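Long-range contacts in SusD superfamily protein (Bacteroides vulgatus ATCC 8482, PDB 3JQ0), which probably binds glycans or related nutrients at the bacterial outer membrane: residues Asn216-Leu224 with Tyr364-Ala372; Thr383-Tyr394 with Glu405-Asp413. All blocks are in the same frame, centred on the assembly; numbering follows the deposited sequence.

Interaction 1: residues Asn216-Leu224 with Tyr364-Ala372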
loop_
_atom_site.group_PDB
_atom_site.type_symbol
_atom_site.label_atom_id
_atom_site.label_comp_id
_atom_site.label_asym_id
_atom_site.label_seq_id
_atom_site.Cartn_x
_atom_site.Cartn_y
_atom_site.Cartn_z
ATOM N N ASN A 216 16.361 0.324 -12.229
ATOM C CA ASN A 216 16.540 -1.116 -12.496
ATOM C C ASN A 216 15.244 -1.891 -12.625
ATOM O O ASN A 216 15.179 -2.881 -13.330
ATOM C CB ASN A 216 17.394 -1.785 -11.451
ATOM C CG ASN A 216 18.843 -1.518 -11.598
ATOM O OD1 ASN A 216 19.344 -1.096 -12.640
ATOM N ND2 ASN A 216 19.551 -1.776 -10.503
ATOM N N VAL A 217 14.204 -1.425 -11.937
ATOM C CA VAL A 217 12.883 -2.077 -12.066
ATOM C C VAL A 217 12.429 -2.161 -13.523
ATOM O O VAL A 217 11.798 -3.153 -13.934
ATOM C CB VAL A 217 11.848 -1.295 -11.193
ATOM C CG1 VAL A 217 10.423 -1.759 -11.479
ATOM C CG2 VAL A 217 12.200 -1.397 -9.719
ATOM N N LYS A 218 12.815 -1.166 -14.316
ATOM C CA LYS A 218 12.481 -1.112 -15.721
ATOM C C LYS A 218 13.080 -2.243 -16.542
ATOM O O LYS A 218 12.651 -2.475 -17.679
ATOM C CB LYS A 218 12.889 0.230 -16.312
ATOM C CG LYS A 218 12.282 1.457 -15.616
ATOM C CD LYS A 218 12.765 2.739 -16.247
ATOM C CE LYS A 218 12.134 3.963 -15.710
ATOM N NZ LYS A 218 12.770 5.186 -16.236
ATOM N N LYS A 219 14.054 -2.958 -15.986
ATOM C CA LYS A 219 14.620 -4.161 -16.644
ATOM C C LYS A 219 13.630 -5.305 -16.718
ATOM O O LYS A 219 13.804 -6.239 -17.514
ATOM C CB LYS A 219 15.853 -4.656 -15.890
ATOM C CG LYS A 219 17.045 -3.724 -15.981
ATOM C CD LYS A 219 18.180 -4.165 -15.073
ATOM C CE LYS A 219 19.458 -3.300 -15.171
ATOM N NZ LYS A 219 19.269 -1.885 -15.676
ATOM N N ALA A 220 12.623 -5.308 -15.849
ATOM C CA ALA A 220 11.594 -6.309 -15.917
ATOM C C ALA A 220 10.546 -5.897 -16.989
ATOM O O ALA A 220 10.496 -4.760 -17.464
ATOM C CB ALA A 220 10.958 -6.500 -14.552
ATOM N N ASP A 221 9.680 -6.836 -17.323
ATOM C CA ASP A 221 8.599 -6.611 -18.280
ATOM C C ASP A 221 7.434 -5.921 -17.583
ATOM O O ASP A 221 6.449 -6.557 -17.211
ATOM C CB ASP A 221 8.192 -7.953 -18.863
ATOM C CG ASP A 221 7.102 -7.862 -19.874
ATOM O OD1 ASP A 221 6.930 -6.790 -20.482
ATOM O OD2 ASP A 221 6.383 -8.894 -20.017
ATOM N N VAL A 222 7.582 -4.620 -17.415
ATOM C CA VAL A 222 6.658 -3.797 -16.650
ATOM C C VAL A 222 6.352 -2.519 -17.429
ATOM O O VAL A 222 7.195 -1.995 -18.168
ATOM C CB VAL A 222 7.171 -3.469 -15.229
ATOM C CG1 VAL A 222 7.170 -4.791 -14.397
ATOM C CG2 VAL A 222 8.496 -2.783 -15.252
ATOM N N GLY A 223 5.154 -1.996 -17.223
ATOM C CA GLY A 223 4.782 -0.728 -17.787
ATOM C C GLY A 223 3.394 -0.375 -17.283
ATOM O O GLY A 223 2.723 -1.180 -16.609
ATOM N N LEU A 224 2.966 0.826 -17.608
ATOM C CA LEU A 224 1.628 1.253 -17.170
ATOM C C LEU A 224 0.523 0.570 -18.000
ATOM O O LEU A 224 0.636 0.446 -19.227
ATOM C CB LEU A 224 1.448 2.753 -17.320
ATOM C CG LEU A 224 2.334 3.670 -16.487
ATOM C CD1 LEU A 224 2.077 5.142 -16.783
ATOM C CD2 LEU A 224 2.158 3.368 -14.981
ATOM N N TYR A 364 3.865 -0.471 -11.367
ATOM C CA TYR A 364 4.766 0.365 -12.126
ATOM C C TYR A 364 4.552 1.881 -11.855
ATOM O O TYR A 364 5.532 2.623 -11.838
ATOM C CB TYR A 364 4.710 0.053 -13.608
ATOM C CG TYR A 364 5.817 0.703 -14.390
ATOM C CD1 TYR A 364 7.124 0.320 -14.205
ATOM C CD2 TYR A 364 5.584 1.701 -15.318
ATOM C CE1 TYR A 364 8.150 0.914 -14.913
ATOM C CE2 TYR A 364 6.599 2.283 -16.044
ATOM C CZ TYR A 364 7.885 1.890 -15.841
ATOM O OH TYR A 364 8.941 2.452 -16.515
ATOM N N ALA A 365 3.322 2.343 -11.608
ATOM C CA ALA A 365 3.158 3.765 -11.274
ATOM C C ALA A 365 3.945 4.111 -10.011
ATOM O O ALA A 365 4.361 5.256 -9.834
ATOM C CB ALA A 365 1.699 4.148 -11.113
ATOM N N ASP A 366 4.048 3.153 -9.077
ATOM C CA ASP A 366 4.810 3.349 -7.823
ATOM C C ASP A 366 6.287 3.514 -8.162
ATOM O O ASP A 366 6.932 4.438 -7.661
ATOM C CB ASP A 366 4.518 2.131 -6.910
ATOM C CG ASP A 366 4.947 2.266 -5.472
ATOM O OD1 ASP A 366 5.388 3.357 -5.058
ATOM O OD2 ASP A 366 4.775 1.256 -4.765
ATOM N N CYS A 367 6.821 2.654 -9.032
ATOM C CA CYS A 367 8.193 2.824 -9.520
ATOM C C CYS A 367 8.379 4.264 -10.030
ATOM O O CYS A 367 9.316 4.940 -9.673
ATOM C CB CYS A 367 8.457 1.781 -10.610
ATOM S SG CYS A 367 10.036 1.994 -11.460
ATOM N N LEU A 368 7.520 4.691 -10.935
ATOM C CA LEU A 368 7.694 6.011 -11.539
ATOM C C LEU A 368 7.653 7.138 -10.510
ATOM O O LEU A 368 8.463 8.062 -10.580
ATOM C CB LEU A 368 6.637 6.253 -12.645
ATOM C CG LEU A 368 6.751 5.365 -13.876
ATOM C CD1 LEU A 368 5.640 5.785 -14.884
ATOM C CD2 LEU A 368 8.154 5.417 -14.503
ATOM N N LEU A 369 6.696 7.087 -9.585
ATOM C CA LEU A 369 6.558 8.181 -8.641
ATOM C C LEU A 369 7.669 8.184 -7.589
ATOM O O LEU A 369 8.039 9.260 -7.102
ATOM C CB LEU A 369 5.150 8.208 -8.038
ATOM C CG LEU A 369 4.066 8.551 -9.088
ATOM C CD1 LEU A 369 2.687 8.399 -8.434
ATOM C CD2 LEU A 369 4.245 9.963 -9.703
ATOM N N GLN A 370 8.149 7.016 -7.194
ATOM C CA GLN A 370 9.294 6.980 -6.262
ATOM C C GLN A 370 10.597 7.357 -6.982
ATOM O O GLN A 370 11.452 8.010 -6.370
ATOM C CB GLN A 370 9.416 5.642 -5.545
ATOM C CG GLN A 370 8.168 5.296 -4.752
ATOM C CD GLN A 370 8.423 4.513 -3.494
ATOM O OE1 GLN A 370 9.355 4.856 -2.726
ATOM N NE2 GLN A 370 7.627 3.472 -3.264
ATOM N N LEU A 371 10.732 6.985 -8.262
ATOM C CA LEU A 371 11.812 7.510 -9.087
ATOM C C LEU A 371 11.764 9.023 -9.118
ATOM O O LEU A 371 12.785 9.708 -8.970
ATOM C CB LEU A 371 11.759 6.872 -10.458
ATOM C CG LEU A 371 12.800 7.390 -11.484
ATOM C CD1 LEU A 371 14.228 7.213 -10.903
ATOM C CD2 LEU A 371 12.651 6.601 -12.782
ATOM N N ALA A 372 10.576 9.590 -9.328
ATOM C CA ALA A 372 10.382 11.024 -9.298
ATOM C C ALA A 372 10.842 11.634 -7.979
ATOM O O ALA A 372 11.520 12.662 -7.972
ATOM C CB ALA A 372 8.900 11.356 -9.600
#
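Tyr364 fills the bend made by residues 216-224 and buries more surface than any other residue of the contact. Gly223 lies over one face of its ring. The CA of Gly223 sits 3.9 Å from the ring centroid, 27° off the normal, which is a CH-pi contact displaced toward the rim. Val222 crosses the ring at about a right angle, and its CG2 comes 3.6 Å from CD1 of Tyr364. The first torsion of Tyr364 sets its CG anti to the backbone N (chi1 -169°), which carries the ring off the first turn of helix 364-377 and against the 222-224 backbone.

Lys218 passes the far end of the ring. Its CG lies near the ring plane, 3.6 Å from the OH of Tyr364. The chain, extended beyond CG, lays CG, CD and CE across the hydroxyl and brings NZ to 3.7 Å from CD2 of Leu371. The charge itself is taken by a salt bridge to Glu215.

Leu224 packs at the ring edge near CD2. Its own CD2 lies 3.8 Å from CD2 of Tyr364 and also touches Ala365. Its CD1 meets CD1 of Leu368 tip to tip at 4.1 Å. Deeper in, CB of Val217 rests 3.8 Å from SG of Cys367.

The contact joins the end of helix 204-217, and the turn after it, to the start of helix 364-377 in the helical framework of this SusD-family protein. Backbone bonds of Gly223 with Lys241 and of Tyr364 with Glu242 tie both segments to residues 241-242, just before strand 243-247. Between the segments themselves the chemistry is van der Waals and CH-pi contact, which implies that the fit depends on shape around the tyrosine ring rather than on directional bonds.

Interaction 2: residues Thr383-Tyr394 with Glu405-Asp413; sequences TEEINAVRERAY and EIAYPNDND
The backbones come nearest at Asn387 and Ala407, whose CA atoms are 6.1 Å apart, where the chain leaves helix 403-406 and passes helix 383-394. The amide of Asn387 grips the backbone of Tyr408 twice. Tyr408 N donates to OD1 of Asn387 at 2.8 Å, in the carbonyl plane and on a lone pair. ND2 of Asn387 donates to Tyr408 O at 3.1 Å with an N-H...O angle of 165°. Two bonds to one residue fix the rotation of the amide. With an alanine in place of Asn387 both bonds go, and the N and O of Tyr408 are likely to be left without these mates and the 407-408 backbone freer to shift.

The Tyr408 ring is sandwiched. CD1 of Ile386 sits over the centre of one face, 3.9 Å from the centroid, and CB of Pro409, after a cis peptide bond, covers the opposite face. OG1 of Thr383, hydrogen-bonded to Asp381, lies at the ring edge, in plane.

The loop after helix 403-406 thus folds back on helix 383-394 within the largely helical SusD fold, whose sequence families belong to the TPR clan. Helix 430-441 also touches Ile386 and Tyr408. Arg390 reaches into the curve of the loop. Its NH1 makes a weak bond to Ile406 O at 3.1 Å. CB of Tyr408 lies over one guanidinium face. OD2 of Asp411 is over the opposite face, near in charge but with no N-H pointing at it. Salt bridges to Glu437 and Asp426 hold NE and NH2. Asp411 is held by Tyr417 OH and by salt bridges to Arg310 and Arg440.

At the last residue of helix 383-394, the Tyr394 ring carries CG1 of Ile406 over its centre, 4.0 Å from the centroid. A water accepts from Tyr394 OH at 2.7 Å and donates to Ile406 O and to OD2 of Asp411.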
loop_
_atom_site.group_PDB
_atom_site.type_symbol
_atom_site.label_atom_id
_atom_site.label_comp_id
_atom_site.label_asym_id
_atom_site.label_seq_id
_atom_site.Cartn_x
_atom_site.Cartn_y
_atom_site.Cartn_z
ATOM N N THR A 383 9.530 15.702 -14.129
ATOM C CA THR A 383 8.390 15.973 -14.987
ATOM C C THR A 383 7.878 14.760 -15.734
ATOM O O THR A 383 6.681 14.530 -15.836
ATOM C CB THR A 383 8.701 17.131 -15.950
ATOM O OG1 THR A 383 8.983 18.328 -15.202
ATOM C CG2 THR A 383 7.560 17.389 -16.945
ATOM N N GLU A 384 8.798 14.001 -16.318
ATOM C CA GLU A 384 8.408 12.865 -17.172
ATOM C C GLU A 384 7.615 11.833 -16.402
ATOM O O GLU A 384 6.634 11.286 -16.878
ATOM C CB GLU A 384 9.611 12.165 -17.794
ATOM C CG GLU A 384 9.226 11.187 -18.948
ATOM C CD GLU A 384 10.413 10.329 -19.376
ATOM O OE1 GLU A 384 11.537 10.883 -19.549
ATOM O OE2 GLU A 384 10.240 9.084 -19.472
ATOM N N GLU A 385 8.106 11.493 -15.227
ATOM C CA GLU A 385 7.487 10.493 -14.391
ATOM C C GLU A 385 6.097 10.927 -13.910
ATOM O O GLU A 385 5.110 10.177 -14.011
ATOM C CB GLU A 385 8.352 10.172 -13.172
ATOM C CG GLU A 385 9.628 9.451 -13.439
ATOM C CD GLU A 385 10.759 10.316 -13.964
ATOM O OE1 GLU A 385 10.676 11.542 -13.844
ATOM O OE2 GLU A 385 11.750 9.733 -14.416
ATOM N N ILE A 386 6.002 12.160 -13.443
ATOM C CA ILE A 386 4.726 12.671 -12.968
ATOM C C ILE A 386 3.712 12.678 -14.111
ATOM O O ILE A 386 2.576 12.250 -13.961
ATOM C CB ILE A 386 4.846 14.067 -12.302
ATOM C CG1 ILE A 386 5.792 14.007 -11.097
ATOM C CG2 ILE A 386 3.486 14.616 -11.960
ATOM C CD1 ILE A 386 6.151 15.362 -10.506
ATOM N N ASN A 387 4.123 13.215 -15.262
ATOM C CA ASN A 387 3.197 13.325 -16.385
ATOM C C ASN A 387 2.877 11.993 -17.036
ATOM O O ASN A 387 1.794 11.887 -17.611
ATOM C CB ASN A 387 3.664 14.381 -17.395
ATOM C CG ASN A 387 3.363 15.759 -16.912
ATOM O OD1 ASN A 387 2.443 15.973 -16.142
ATOM N ND2 ASN A 387 4.140 16.761 -17.367
ATOM N N ALA A 388 3.734 10.970 -16.936
ATOM C CA ALA A 388 3.357 9.642 -17.456
ATOM C C ALA A 388 2.153 9.137 -16.633
ATOM O O ALA A 388 1.204 8.593 -17.189
ATOM C CB ALA A 388 4.548 8.676 -17.345
ATOM N N VAL A 389 2.212 9.278 -15.320
ATOM C CA VAL A 389 1.151 8.866 -14.430
ATOM C C VAL A 389 -0.120 9.699 -14.672
ATOM O O VAL A 389 -1.251 9.168 -14.765
ATOM C CB VAL A 389 1.587 8.828 -12.982
ATOM C CG1 VAL A 389 0.416 8.490 -12.061
ATOM C CG2 VAL A 389 2.712 7.841 -12.794
ATOM N N ARG A 390 0.023 11.021 -14.782
ATOM C CA ARG A 390 -1.133 11.868 -15.064
ATOM C C ARG A 390 -1.774 11.583 -16.406
ATOM O O ARG A 390 -2.994 11.530 -16.518
ATOM C CB ARG A 390 -0.775 13.360 -14.959
ATOM C CG ARG A 390 -0.398 13.813 -13.576
ATOM C CD ARG A 390 -0.157 15.296 -13.470
ATOM N NE ARG A 390 0.115 15.664 -12.091
ATOM C CZ ARG A 390 0.275 16.901 -11.663
ATOM N NH1 ARG A 390 0.172 17.918 -12.512
ATOM N NH2 ARG A 390 0.626 17.148 -10.428
ATOM N N GLU A 391 -0.948 11.381 -17.437
ATOM C CA GLU A 391 -1.502 11.124 -18.757
ATOM C C GLU A 391 -2.370 9.865 -18.718
ATOM O O GLU A 391 -3.425 9.785 -19.341
ATOM C CB GLU A 391 -0.390 11.006 -19.800
ATOM C CG GLU A 391 -0.934 10.722 -21.175
ATOM C CD GLU A 391 0.108 10.795 -22.304
ATOM O OE1 GLU A 391 1.221 11.289 -22.064
ATOM O OE2 GLU A 391 -0.213 10.407 -23.448
ATOM N N ARG A 392 -1.925 8.836 -17.976
ATOM C CA ARG A 392 -2.710 7.607 -17.848
ATOM C C ARG A 392 -4.026 7.888 -17.116
ATOM O O ARG A 392 -5.053 7.306 -17.456
ATOM C CB ARG A 392 -1.883 6.532 -17.193
ATOM C CG ARG A 392 -2.573 5.140 -17.181
ATOM C CD ARG A 392 -3.407 4.822 -15.925
ATOM N NE ARG A 392 -2.638 4.759 -14.696
ATOM C CZ ARG A 392 -1.825 3.754 -14.383
ATOM N NH1 ARG A 392 -1.668 2.722 -15.202
ATOM N NH2 ARG A 392 -1.159 3.779 -13.253
ATOM N N ALA A 393 -4.002 8.716 -16.095
ATOM C CA ALA A 393 -5.172 9.044 -15.262
ATOM C C ALA A 393 -6.238 9.787 -16.051
ATOM O O ALA A 393 -7.435 9.501 -15.893
ATOM C CB ALA A 393 -4.767 9.860 -14.033
ATOM N N TYR A 394 -5.857 10.801 -16.825
ATOM C CA TYR A 394 -6.820 11.570 -17.617
ATOM C C TYR A 394 -7.113 10.934 -18.982
ATOM O O TYR A 394 -8.110 11.252 -19.629
ATOM C CB TYR A 394 -6.310 12.990 -17.823
ATOM C CG TYR A 394 -6.187 13.825 -16.574
ATOM C CD1 TYR A 394 -7.265 14.501 -16.019
ATOM C CD2 TYR A 394 -4.971 13.926 -15.901
ATOM C CE1 TYR A 394 -7.131 15.263 -14.867
ATOM C CE2 TYR A 394 -4.836 14.683 -14.747
ATOM C CZ TYR A 394 -5.916 15.338 -14.218
ATOM O OH TYR A 394 -5.817 16.127 -13.089
ATOM N N GLU A 405 -3.690 23.092 -17.925
ATOM C CA GLU A 405 -4.515 22.993 -16.718
ATOM C C GLU A 405 -4.050 21.886 -15.759
ATOM O O GLU A 405 -4.074 22.070 -14.552
ATOM C CB GLU A 405 -5.987 22.720 -17.065
ATOM C CG GLU A 405 -6.704 23.775 -17.892
ATOM C CD GLU A 405 -7.937 23.196 -18.550
ATOM O OE1 GLU A 405 -8.807 22.632 -17.861
ATOM O OE2 GLU A 405 -7.968 23.200 -19.782
ATOM N N ILE A 406 -3.690 20.713 -16.303
ATOM C CA ILE A 406 -3.523 19.537 -15.468
ATOM C C ILE A 406 -2.206 18.801 -15.649
ATOM O O ILE A 406 -1.892 17.932 -14.818
ATOM C CB ILE A 406 -4.763 18.591 -15.494
ATOM C CG1 ILE A 406 -5.232 18.221 -16.874
ATOM C CG2 ILE A 406 -5.898 19.202 -14.645
ATOM C CD1 ILE A 406 -4.305 17.454 -17.689
ATOM N N ALA A 407 -1.386 19.107 -16.667
ATOM C CA ALA A 407 -0.053 18.526 -16.723
ATOM C C ALA A 407 0.813 19.208 -15.677
ATOM O O ALA A 407 0.614 20.366 -15.339
ATOM C CB ALA A 407 0.597 18.678 -18.103
ATOM N N TYR A 408 1.779 18.474 -15.133
ATOM C CA TYR A 408 2.771 19.082 -14.245
ATOM C C TYR A 408 3.617 20.046 -15.066
ATOM O O TYR A 408 4.068 19.660 -16.138
ATOM C CB TYR A 408 3.645 17.972 -13.639
ATOM C CG TYR A 408 4.723 18.482 -12.705
ATOM C CD1 TYR A 408 4.412 18.837 -11.398
ATOM C CD2 TYR A 408 6.032 18.631 -13.127
ATOM C CE1 TYR A 408 5.384 19.346 -10.549
ATOM C CE2 TYR A 408 7.004 19.143 -12.286
ATOM C CZ TYR A 408 6.677 19.517 -11.000
ATOM O OH TYR A 408 7.603 20.025 -10.149
ATOM N N PRO A 409 3.893 21.266 -14.557
ATOM C CA PRO A 409 3.662 21.786 -13.214
ATOM C C PRO A 409 2.506 22.817 -13.159
ATOM O O PRO A 409 2.574 23.814 -12.434
ATOM C CB PRO A 409 4.977 22.484 -12.893
ATOM C CG PRO A 409 5.305 23.164 -14.207
ATOM C CD PRO A 409 4.868 22.143 -15.265
ATOM N N ASN A 410 1.419 22.540 -13.897
ATOM C CA ASN A 410 0.366 23.504 -14.119
ATOM C C ASN A 410 -0.931 23.242 -13.376
ATOM O O ASN A 410 -1.874 24.009 -13.501
ATOM C CB ASN A 410 0.047 23.565 -15.636
ATOM C CG ASN A 410 1.262 23.829 -16.458
ATOM O OD1 ASN A 410 2.125 24.632 -16.073
ATOM N ND2 ASN A 410 1.378 23.136 -17.582
ATOM N N ASP A 411 -0.964 22.196 -12.558
ATOM C CA ASP A 411 -2.158 21.814 -11.813
ATOM C C ASP A 411 -2.246 22.660 -10.546
ATOM O O ASP A 411 -1.803 22.236 -9.460
ATOM C CB ASP A 411 -2.207 20.316 -11.577
ATOM C CG ASP A 411 -3.431 19.836 -10.828
ATOM O OD1 ASP A 411 -4.299 20.642 -10.468
ATOM O OD2 ASP A 411 -3.451 18.594 -10.575
ATOM N N ASN A 412 -2.750 23.880 -10.736
ATOM C CA ASN A 412 -2.652 24.975 -9.763
ATOM C C ASN A 412 -3.988 25.646 -9.410
ATOM O O ASN A 412 -4.008 26.597 -8.640
ATOM C CB ASN A 412 -1.653 26.019 -10.263
ATOM C CG ASN A 412 -0.261 25.468 -10.356
ATOM O OD1 ASN A 412 0.175 24.779 -9.444
ATOM N ND2 ASN A 412 0.452 25.794 -11.420
ATOM N N ASP A 413 -5.083 25.212 -10.027
ATOM C CA ASP A 413 -6.354 25.945 -10.003
ATOM C C ASP A 413 -6.680 26.492 -8.616
ATOM O O ASP A 413 -6.887 25.748 -7.650
ATOM C CB ASP A 413 -7.501 25.052 -10.419
ATOM C CG ASP A 413 -8.802 25.801 -10.442
ATOM O OD1 ASP A 413 -8.909 26.703 -11.300
ATOM O OD2 ASP A 413 -9.660 25.559 -9.596
HETATM O O HOH W 1 -3.229 16.805 -12.595
#

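Interactions 1 and 2 lie in series along the chain, their centres about 17 Å apart. They meet where helix 364-377 packs on helix 383-394, with Leu371 touching Glu385. Leu224, from the loop, also reaches this second helix, its CD1 3.6 Å from Ala388 O. Helix 430-441 touches side chains from both. Interaction 1 is nearer the centre of the chain but only partly buried, with exposed Lys218 at its border. Interaction 2 lies farther out, yet most of its touching residues are buried. Both place an aliphatic group over a tyrosine face. Interaction 2 adds the hydrogen bonds of an asparagine amide, an arginine and a bridging water.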